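PDB 3OTT: Two-component system sensor histidine kinase from Bacteroides thetaiotaomicron, which probably senses saccharides through this extracellular part, two beta-propellers and a C-terminal beta-sandwich, and passes the signal to the histidine kinase portion of the full-length receptor. Local coordinates for residues 314-319 with 350-355; 344-349 with 356-361; 664-669 with 743-748. All blocks are in the same frame, centred on the assembly; numbering follows the deposited sequence.

Contact 1 (314-319 with 350-355); sequences ISQITG and DPAGER. With TBR (hexatantalum dodecabromide), chain D.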
loop_
_atom_site.group_PDB
_atom_site.type_symbol
_atom_site.label_atom_id
_atom_site.label_comp_id
_atom_site.label_asym_id
_atom_site.label_seq_id
_atom_site.Cartn_x
_atom_site.Cartn_y
_atom_site.Cartn_z
ATOM N N ILE B 314 7.298 -7.737 0.284
ATOM C CA ILE B 314 6.267 -8.290 -0.611
ATOM C C ILE B 314 5.631 -7.232 -1.450
ATOM O O ILE B 314 5.193 -7.533 -2.526
ATOM C CB ILE B 314 4.959 -8.881 0.068
ATOM C CG1 ILE B 314 5.074 -9.134 1.523
ATOM C CG2 ILE B 314 4.486 -10.171 -0.624
ATOM C CD1 ILE B 314 3.810 -9.912 2.004
ATOM N N SER B 315 5.486 -6.029 -0.906
ATOM C CA SER B 315 4.855 -4.958 -1.625
ATOM C C SER B 315 5.600 -4.675 -2.923
ATOM O O SER B 315 5.035 -4.099 -3.813
ATOM C CB SER B 315 4.769 -3.662 -0.788
ATOM O OG SER B 315 6.042 -3.261 -0.323
ATOM N N GLN B 316 6.868 -5.065 -2.999
ATOM C CA GLN B 316 7.649 -4.878 -4.216
ATOM C C GLN B 316 7.165 -5.850 -5.323
ATOM O O GLN B 316 7.418 -5.625 -6.482
ATOM C CB GLN B 316 9.171 -5.017 -3.944
ATOM C CG GLN B 316 10.087 -4.635 -5.159
ATOM C CD GLN B 316 11.566 -4.872 -4.904
ATOM O OE1 GLN B 316 12.114 -4.475 -3.869
ATOM N NE2 GLN B 316 12.222 -5.511 -5.845
ATOM N N ILE B 317 6.441 -6.899 -4.939
ATOM C CA ILE B 317 5.915 -7.918 -5.861
ATOM C C ILE B 317 4.581 -7.779 -6.682
ATOM O O ILE B 317 4.694 -7.562 -7.872
ATOM C CB ILE B 317 6.023 -9.328 -5.220
ATOM C CG1 ILE B 317 7.483 -9.659 -4.881
ATOM C CG2 ILE B 317 5.377 -10.388 -6.083
ATOM C CD1 ILE B 317 8.544 -9.591 -6.056
ATOM N N THR B 318 3.323 -7.858 -6.238
ATOM C CA THR B 318 2.476 -7.182 -5.231
ATOM C C THR B 318 1.984 -5.751 -5.533
ATOM O O THR B 318 0.959 -5.615 -6.185
ATOM C CB THR B 318 2.596 -7.642 -3.763
ATOM O OG1 THR B 318 1.988 -8.947 -3.640
ATOM C CG2 THR B 318 1.855 -6.766 -2.849
ATOM N N GLY B 319 2.666 -4.705 -5.070
ATOM C CA GLY B 319 2.083 -3.364 -5.101
ATOM C C GLY B 319 0.992 -3.082 -4.061
ATOM O O GLY B 319 0.238 -2.118 -4.220
ATOM N N ASP B 350 8.869 -12.565 -11.826
ATOM C CA ASP B 350 10.242 -12.107 -11.569
ATOM C C ASP B 350 10.434 -11.642 -10.125
ATOM O O ASP B 350 9.612 -10.890 -9.613
ATOM C CB ASP B 350 10.736 -11.055 -12.603
ATOM C CG ASP B 350 10.289 -9.628 -12.259
ATOM O OD1 ASP B 350 11.192 -8.808 -11.932
ATOM O OD2 ASP B 350 9.050 -9.329 -12.313
ATOM N N PRO B 351 11.506 -12.122 -9.471
ATOM C CA PRO B 351 11.833 -11.842 -8.085
ATOM C C PRO B 351 11.996 -10.348 -7.781
ATOM O O PRO B 351 12.032 -9.961 -6.615
ATOM C CB PRO B 351 13.166 -12.573 -7.893
ATOM C CG PRO B 351 13.735 -12.631 -9.343
ATOM C CD PRO B 351 12.489 -13.036 -10.064
ATOM N N ALA B 352 12.081 -9.502 -8.798
ATOM C CA ALA B 352 12.152 -8.058 -8.534
ATOM C C ALA B 352 10.790 -7.336 -8.766
ATOM O O ALA B 352 10.653 -6.107 -8.518
ATOM C CB ALA B 352 13.319 -7.411 -9.301
ATOM N N GLY B 353 9.793 -8.118 -9.204
ATOM C CA GLY B 353 8.437 -7.625 -9.443
ATOM C C GLY B 353 8.276 -6.512 -10.474
ATOM O O GLY B 353 7.240 -5.816 -10.471
ATOM N N GLU B 354 9.271 -6.330 -11.357
ATOM C CA GLU B 354 9.199 -5.309 -12.422
ATOM C C GLU B 354 7.999 -5.475 -13.360
ATOM O O GLU B 354 7.361 -4.495 -13.732
ATOM C CB GLU B 354 10.481 -5.288 -13.231
ATOM C CG GLU B 354 11.674 -5.136 -12.370
ATOM C CD GLU B 354 12.969 -5.265 -13.133
ATOM O OE1 GLU B 354 13.127 -4.551 -14.168
ATOM O OE2 GLU B 354 13.834 -6.059 -12.666
ATOM N N ARG B 355 7.708 -6.705 -13.761
ATOM C CA ARG B 355 6.444 -7.003 -14.440
ATOM C C ARG B 355 5.422 -7.082 -13.324
ATOM O O ARG B 355 5.581 -7.909 -12.400
ATOM C CB ARG B 355 6.517 -8.350 -15.161
ATOM C CG ARG B 355 7.888 -8.666 -15.727
ATOM C CD ARG B 355 7.844 -9.871 -16.628
ATOM N NE ARG B 355 9.111 -10.594 -16.564
ATOM C CZ ARG B 355 9.244 -11.907 -16.761
ATOM N NH1 ARG B 355 8.181 -12.669 -17.037
ATOM N NH2 ARG B 355 10.451 -12.460 -16.678
HETATM TA TA1 TBR D . 14.070 -0.295 -6.889
HETATM TA TA2 TBR D . 16.194 0.412 -8.474
HETATM TA TA3 TBR D . 14.967 -2.144 -8.811
HETATM TA TA4 TBR D . 14.709 -0.121 -10.769
HETATM TA TA5 TBR D . 12.546 -0.827 -9.142
HETATM TA TA6 TBR D . 13.786 1.635 -8.762
HETATM BR BR1 TBR D . 16.360 0.325 -5.822
HETATM BR BR2 TBR D . 14.565 -2.774 -6.261
HETATM BR BR3 TBR D . 11.623 -1.076 -6.715
HETATM BR BR4 TBR D . 12.961 1.971 -6.315
HETATM BR BR5 TBR D . 17.534 -1.806 -8.398
HETATM BR BR6 TBR D . 12.774 -3.443 -9.294
HETATM BR BR7 TBR D . 12.370 -0.786 -11.739
HETATM BR BR8 TBR D . 13.980 2.313 -11.283
HETATM BR BR9 TBR D . 17.181 0.693 -10.875
HETATM BR BRA TBR D . 15.500 -2.559 -11.345
HETATM BR BRB TBR D . 11.239 1.419 -9.254
HETATM BR BRC TBR D . 15.980 2.962 -8.275
HETATM O O HOH W 1 5.916 -9.189 -10.046
#
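Ile317 lays the CD1 end of its side chain against the backbone of the type I turn from Asp350 to Gly353, 3.6 Å from Pro351 O and close to the N of Gly353. Here the short helical turn 315-318 backs onto the loop, and Gly353 comes so near Gln316 O that a side chain at its position would collide with that oxygen. Beside this methyl-to-backbone contact, Gln316 reaches over with CG anti to its own N (chi1 -172°) and the chain stretched out, bringing NE2 to Ala352 O at 3.2 Å. The bond is nearly straight at the hydrogen (170°) and lies in the amide plane of Gln316, but NE2 stands above the carbonyl plane of Ala352, 38° out of it. A leucine in place of Gln316 is likely to leave Ala352 O without this donor and weaken the tie between helix and loop. Asp350 shapes the loop from within: OD1 accepts Glu354 N at 3.2 Å through its syn lone pair, while OD2 takes Arg355 N from above the carboxylate plane. A water spans the other end of the contact, donating to Ile317 O (3.0 Å) and Arg355 O (2.7 Å). The bound hexatantalum dodecabromide meets the polar bridge itself, with BR2 3.6 Å from Gln316 NE2 and BR6 3.5 Å from Ala352 O; Ser31, Gln288 and Arg634 are also among the residues of its pocket. The arrangement is that of a loop joining the two outer strands of a beta-propeller blade, here forming part of a heavy-atom cluster site.

Contact 2 (344-349 with 356-361); sequences GLIRFT and HDAIWY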
loop_
_atom_site.group_PDB
_atom_site.type_symbol
_atom_site.label_atom_id
_atom_site.label_comp_id
_atom_site.label_asym_id
_atom_site.label_seq_id
_atom_site.Cartn_x
_atom_site.Cartn_y
_atom_site.Cartn_z
ATOM N N GLY B 344 -2.174 -16.919 2.405
ATOM C CA GLY B 344 -2.428 -17.202 0.983
ATOM C C GLY B 344 -1.186 -17.417 0.111
ATOM O O GLY B 344 -0.048 -17.547 0.607
ATOM N N LEU B 345 -1.380 -17.437 -1.199
ATOM C CA LEU B 345 -0.347 -17.923 -2.102
ATOM C C LEU B 345 -0.173 -16.977 -3.287
ATOM O O LEU B 345 -1.126 -16.684 -4.007
ATOM C CB LEU B 345 -0.732 -19.336 -2.598
ATOM C CG LEU B 345 0.119 -20.078 -3.635
ATOM C CD1 LEU B 345 1.494 -20.503 -3.135
ATOM C CD2 LEU B 345 -0.632 -21.330 -4.219
ATOM N N ILE B 346 1.062 -16.581 -3.531
ATOM C CA ILE B 346 1.344 -15.598 -4.540
ATOM C C ILE B 346 2.106 -16.243 -5.704
ATOM O O ILE B 346 3.167 -16.861 -5.469
ATOM C CB ILE B 346 2.131 -14.431 -3.961
ATOM C CG1 ILE B 346 1.438 -13.878 -2.705
ATOM C CG2 ILE B 346 2.340 -13.307 -5.016
ATOM C CD1 ILE B 346 2.331 -12.925 -1.911
ATOM N N ARG B 347 1.535 -16.100 -6.919
ATOM C CA ARG B 347 2.192 -16.452 -8.167
ATOM C C ARG B 347 2.761 -15.225 -8.882
ATOM O O ARG B 347 2.054 -14.230 -9.075
ATOM C CB ARG B 347 1.194 -17.035 -9.162
ATOM C CG ARG B 347 1.797 -17.894 -10.221
ATOM C CD ARG B 347 0.745 -18.178 -11.255
ATOM N NE ARG B 347 0.709 -17.101 -12.233
ATOM C CZ ARG B 347 0.085 -17.167 -13.406
ATOM N NH1 ARG B 347 -0.571 -18.265 -13.747
ATOM N NH2 ARG B 347 0.156 -16.140 -14.250
ATOM N N PHE B 348 4.007 -15.325 -9.334
ATOM C CA PHE B 348 4.646 -14.182 -9.967
ATOM C C PHE B 348 5.831 -14.675 -10.793
ATOM O O PHE B 348 6.271 -15.809 -10.603
ATOM C CB PHE B 348 5.032 -13.112 -8.895
ATOM C CG PHE B 348 6.077 -13.558 -7.917
ATOM C CD1 PHE B 348 5.747 -14.403 -6.843
ATOM C CD2 PHE B 348 7.402 -13.114 -8.045
ATOM C CE1 PHE B 348 6.757 -14.820 -5.898
ATOM C CE2 PHE B 348 8.400 -13.523 -7.126
ATOM C CZ PHE B 348 8.074 -14.413 -6.050
ATOM N N THR B 349 6.330 -13.882 -11.720
ATOM C CA THR B 349 7.376 -14.352 -12.620
ATOM C C THR B 349 8.768 -13.727 -12.435
ATOM O O THR B 349 9.783 -14.293 -12.867
ATOM C CB THR B 349 6.996 -14.137 -14.085
ATOM O OG1 THR B 349 6.826 -12.729 -14.303
ATOM C CG2 THR B 349 5.689 -14.895 -14.428
ATOM N N HIS B 356 4.398 -6.233 -13.358
ATOM C CA HIS B 356 3.495 -6.131 -12.194
ATOM C C HIS B 356 2.345 -7.132 -12.386
ATOM O O HIS B 356 1.188 -6.760 -12.597
ATOM C CB HIS B 356 3.024 -4.678 -11.964
ATOM C CG HIS B 356 4.149 -3.697 -11.719
ATOM N ND1 HIS B 356 4.918 -3.704 -10.570
ATOM C CD2 HIS B 356 4.618 -2.666 -12.470
ATOM C CE1 HIS B 356 5.817 -2.731 -10.630
ATOM N NE2 HIS B 356 5.656 -2.086 -11.773
ATOM N N ASP B 357 2.697 -8.418 -12.296
ATOM C CA ASP B 357 1.846 -9.525 -12.758
ATOM C C ASP B 357 1.687 -10.614 -11.686
ATOM O O ASP B 357 1.523 -11.787 -12.000
ATOM C CB ASP B 357 2.433 -10.150 -14.042
ATOM C CG ASP B 357 3.795 -10.826 -13.817
ATOM O OD1 ASP B 357 4.336 -11.312 -14.832
ATOM O OD2 ASP B 357 4.337 -10.898 -12.672
ATOM N N ALA B 358 1.765 -10.203 -10.434
ATOM C CA ALA B 358 1.541 -11.117 -9.315
ATOM C C ALA B 358 0.072 -11.464 -9.265
ATOM O O ALA B 358 -0.790 -10.627 -9.516
ATOM C CB ALA B 358 1.964 -10.458 -8.034
ATOM N N ILE B 359 -0.217 -12.708 -8.950
ATOM C CA ILE B 359 -1.583 -13.065 -8.597
ATOM C C ILE B 359 -1.581 -13.644 -7.176
ATOM O O ILE B 359 -0.773 -14.520 -6.851
ATOM C CB ILE B 359 -2.145 -14.083 -9.584
ATOM C CG1 ILE B 359 -2.164 -13.475 -10.981
ATOM C CG2 ILE B 359 -3.549 -14.529 -9.197
ATOM C CD1 ILE B 359 -2.423 -14.535 -12.037
ATOM N N TRP B 360 -2.508 -13.181 -6.344
ATOM C CA TRP B 360 -2.469 -13.526 -4.955
ATOM C C TRP B 360 -3.771 -14.238 -4.627
ATOM O O TRP B 360 -4.836 -13.578 -4.605
ATOM C CB TRP B 360 -2.326 -12.274 -4.094
ATOM C CG TRP B 360 -1.971 -12.568 -2.645
ATOM C CD1 TRP B 360 -2.208 -13.723 -1.944
ATOM C CD2 TRP B 360 -1.303 -11.674 -1.749
ATOM N NE1 TRP B 360 -1.713 -13.601 -0.667
ATOM C CE2 TRP B 360 -1.141 -12.354 -0.528
ATOM C CE3 TRP B 360 -0.806 -10.347 -1.878
ATOM C CZ2 TRP B 360 -0.523 -11.766 0.573
ATOM C CZ3 TRP B 360 -0.192 -9.752 -0.787
ATOM C CH2 TRP B 360 -0.047 -10.463 0.429
ATOM N N TYR B 361 -3.660 -15.564 -4.405
ATOM C CA TYR B 361 -4.798 -16.451 -4.129
ATOM C C TYR B 361 -5.065 -16.478 -2.632
ATOM O O TYR B 361 -4.132 -16.740 -1.814
ATOM C CB TYR B 361 -4.523 -17.875 -4.598
ATOM C CG TYR B 361 -4.448 -17.979 -6.080
ATOM C CD1 TYR B 361 -3.219 -17.754 -6.764
ATOM C CD2 TYR B 361 -5.590 -18.265 -6.840
ATOM C CE1 TYR B 361 -3.148 -17.797 -8.180
ATOM C CE2 TYR B 361 -5.520 -18.331 -8.280
ATOM C CZ TYR B 361 -4.279 -18.076 -8.917
ATOM O OH TYR B 361 -4.164 -18.106 -10.276
#
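Arg347 O accepts the N-H of Ile359 at 2.7 Å, with an angle of 163° at the hydrogen, and the CA-H of Ala358 also closes on this oxygen. The bond belongs to an antiparallel beta hairpin, the outer two strands of a four-stranded propeller blade, in which Arg347 with Ile359 and Leu345 with Tyr361 are the hydrogen-bonded pairs. Returning bonds run from Arg347 N to Ile359 O (2.8 Å) and from Leu345 N to Tyr361 O (2.9 Å). On the side of the sheet that bears Arg347, Ile359 CD1 sits over the guanidinium plane, offset toward its rim, 3.8 Å from Arg347 NH2. Tyr361 shares that side; its hydroxyl is hydrogen-bonded to Tyr397 OH and Arg402 O, in the next blade. Where the strands part, Thr349 OG1 donates to the syn lone pair of Asp357 OD1 at 2.9 Å, the two side chains crossing at about a right angle. The other side carries the non-hydrogen-bonded pair Ile346 and Trp360. With CG anti to N (chi1 -167°), the indole lies over Ile346 while its NE1 bonds to Asn343 O. The resulting CH-pi contact is almost central: Ile346 CG1 stands 3.5 Å from the centroid of the five-membered ring of Trp360, only 3° off the ring normal.

Contact 3 (664-669 with 743-748); sequences SIKLKY and NIRILP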
loop_
_atom_site.group_PDB
_atom_site.type_symbol
_atom_site.label_atom_id
_atom_site.label_comp_id
_atom_site.label_asym_id
_atom_site.label_seq_id
_atom_site.Cartn_x
_atom_site.Cartn_y
_atom_site.Cartn_z
ATOM N N SER B 664 14.372 4.104 -31.662
ATOM C CA SER B 664 14.592 4.255 -33.102
ATOM C C SER B 664 15.204 5.598 -33.411
ATOM O O SER B 664 14.629 6.654 -33.103
ATOM C CB SER B 664 13.284 4.153 -33.874
ATOM O OG SER B 664 12.889 2.802 -34.024
ATOM N N ILE B 665 16.371 5.554 -34.022
ATOM C CA ILE B 665 17.008 6.769 -34.478
ATOM C C ILE B 665 17.183 6.835 -36.019
ATOM O O ILE B 665 17.485 5.810 -36.675
ATOM C CB ILE B 665 18.321 7.020 -33.696
ATOM C CG1 ILE B 665 18.732 8.466 -33.814
ATOM C CG2 ILE B 665 19.445 6.075 -34.054
ATOM C CD1 ILE B 665 19.820 8.825 -32.837
ATOM N N LYS B 666 16.955 8.031 -36.564
ATOM C CA LYS B 666 17.153 8.347 -37.982
ATOM C C LYS B 666 18.293 9.334 -38.170
ATOM O O LYS B 666 18.198 10.430 -37.670
ATOM C CB LYS B 666 15.862 8.935 -38.578
ATOM C CG LYS B 666 14.959 7.897 -39.225
ATOM C CD LYS B 666 13.936 8.552 -40.166
ATOM C CE LYS B 666 12.505 8.075 -39.757
ATOM N NZ LYS B 666 11.317 8.728 -40.447
ATOM N N LEU B 667 19.357 8.942 -38.879
ATOM C CA LEU B 667 20.546 9.769 -39.067
ATOM C C LEU B 667 20.842 10.057 -40.543
ATOM O O LEU B 667 20.517 9.245 -41.438
ATOM C CB LEU B 667 21.776 9.100 -38.446
ATOM C CG LEU B 667 21.694 8.869 -36.903
ATOM C CD1 LEU B 667 22.800 8.015 -36.421
ATOM C CD2 LEU B 667 21.686 10.155 -36.121
ATOM N N LYS B 668 21.481 11.199 -40.799
ATOM C CA LYS B 668 21.955 11.476 -42.130
ATOM C C LYS B 668 23.148 10.596 -42.555
ATOM O O LYS B 668 23.835 9.975 -41.709
ATOM C CB LYS B 668 22.274 12.971 -42.260
ATOM C CG LYS B 668 21.035 13.865 -42.104
ATOM C CD LYS B 668 21.438 15.315 -41.969
ATOM C CE LYS B 668 20.268 16.196 -41.561
ATOM N NZ LYS B 668 20.633 17.152 -40.422
ATOM N N TYR B 669 23.434 10.622 -43.861
ATOM C CA TYR B 669 24.505 9.857 -44.466
ATOM C C TYR B 669 25.861 10.180 -43.843
ATOM O O TYR B 669 26.666 9.297 -43.645
ATOM C CB TYR B 669 24.518 10.059 -46.019
ATOM C CG TYR B 669 25.262 11.306 -46.480
ATOM C CD1 TYR B 669 24.706 12.568 -46.289
ATOM C CD2 TYR B 669 26.534 11.223 -47.046
ATOM C CE1 TYR B 669 25.376 13.710 -46.651
ATOM C CE2 TYR B 669 27.227 12.364 -47.437
ATOM C CZ TYR B 669 26.629 13.607 -47.239
ATOM O OH TYR B 669 27.251 14.781 -47.613
ATOM N N ASN B 743 16.984 0.588 -32.829
ATOM C CA ASN B 743 17.014 0.551 -34.323
ATOM C C ASN B 743 17.621 1.832 -34.866
ATOM O O ASN B 743 17.248 2.928 -34.458
ATOM C CB ASN B 743 15.648 0.349 -34.939
ATOM C CG ASN B 743 14.913 -0.826 -34.348
ATOM O OD1 ASN B 743 15.278 -1.974 -34.572
ATOM N ND2 ASN B 743 13.887 -0.540 -33.544
ATOM N N ILE B 744 18.591 1.681 -35.727
ATOM C CA ILE B 744 19.273 2.793 -36.386
ATOM C C ILE B 744 19.009 2.850 -37.895
ATOM O O ILE B 744 19.216 1.854 -38.602
ATOM C CB ILE B 744 20.796 2.694 -36.132
ATOM C CG1 ILE B 744 21.098 2.623 -34.571
ATOM C CG2 ILE B 744 21.479 3.913 -36.729
ATOM C CD1 ILE B 744 22.535 2.077 -34.245
ATOM N N ARG B 745 18.545 3.991 -38.404
ATOM C CA ARG B 745 18.420 4.175 -39.823
ATOM C C ARG B 745 19.431 5.240 -40.278
ATOM O O ARG B 745 19.433 6.374 -39.758
ATOM C CB ARG B 745 17.000 4.545 -40.207
ATOM C CG ARG B 745 16.795 4.595 -41.709
ATOM C CD ARG B 745 15.386 5.065 -42.114
ATOM N NE ARG B 745 15.215 5.041 -43.573
ATOM C CZ ARG B 745 14.198 5.586 -44.260
ATOM N NH1 ARG B 745 13.205 6.229 -43.633
ATOM N NH2 ARG B 745 14.185 5.484 -45.601
ATOM N N ILE B 746 20.330 4.865 -41.195
ATOM C CA ILE B 746 21.194 5.837 -41.843
ATOM C C ILE B 746 20.648 6.162 -43.254
ATOM O O ILE B 746 20.528 5.239 -44.088
ATOM C CB ILE B 746 22.634 5.286 -42.020
ATOM C CG1 ILE B 746 23.183 4.762 -40.676
ATOM C CG2 ILE B 746 23.542 6.343 -42.687
ATOM C CD1 ILE B 746 23.983 5.700 -39.946
ATOM N N LEU B 747 20.351 7.442 -43.525
ATOM C CA LEU B 747 19.642 7.885 -44.746
ATOM C C LEU B 747 20.653 8.032 -45.864
ATOM O O LEU B 747 21.799 8.344 -45.592
ATOM C CB LEU B 747 18.909 9.210 -44.508
ATOM C CG LEU B 747 17.701 9.197 -43.534
ATOM C CD1 LEU B 747 17.382 10.598 -43.008
ATOM C CD2 LEU B 747 16.490 8.662 -44.244
ATOM N N PRO B 748 20.255 7.786 -47.113
ATOM C CA PRO B 748 21.187 8.008 -48.238
ATOM C C PRO B 748 21.496 9.489 -48.426
ATOM O O PRO B 748 20.701 10.309 -48.012
ATOM C CB PRO B 748 20.405 7.486 -49.449
ATOM C CG PRO B 748 18.936 7.629 -49.032
ATOM C CD PRO B 748 18.939 7.304 -47.559
HETATM O O HOH W 2 21.297 12.191 -45.482
#
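Four backbone hydrogen bonds join the two parallel strands, three of them using Ile665 or Arg745: Ile665 N binds Asn743 O (2.8 Å), Arg745 N binds Ile665 O (2.7 Å) and Leu667 N binds Arg745 O (2.7 Å). The fourth runs from Leu747 N to Leu667 O (2.8 Å). All four are close to straight. Apolar contacts occupy the buried face: Ile665 and Ile744 lie side by side, CG2 of the former 3.9 Å from CG1 of the latter, and Leu667 follows with CD1 near Ile744 CG2 and CB near Ile746 CD1. Polar and charged groups hold the other, more exposed face. Lys666 and Arg745 run alongside each other, their aliphatic parts touching, yet NZ of Lys666 is 4.5 Å from NH1 of Arg745, a pair of like charges that solvent probably screens. The extended Arg745 carries its guanidinium to Leu747, whose CD2 stands 3.8 Å above the centre of one face. Past the strands, a water accepts from Tyr669 N and donates to Pro748 O. Strand 664-667 forms the edge of a mixed sheet, with 740-746 next to it and 720-728 beyond; Leu667 and Ile744 face Leu674 and Phe676 of strand 674-679, in the opposing sheet of this C-terminal, E-set-like Y_Y_Y beta-sandwich.

Contacts 1 and 2 are interleaved in the second propeller: loop 350-355 of contact 1 connects the hairpin strands of contact 2, and their centres lie 9 Å apart. Helix 315-318 rests on that hairpin, with Ile317 packed against Phe348 and Ala358, and just before it Ile314 CG2 reaches to 3.7 Å from Ile346 CD1. The metal cluster touches contact 1 directly but is about 11 Å from the side chain of Phe348 in contact 2. Contact 3 belongs to the separate C-terminal sandwich, its centre 37 Å from that of contact 1 and 42 Å from that of contact 2; its nearest atoms are about 20 Å from contact 1.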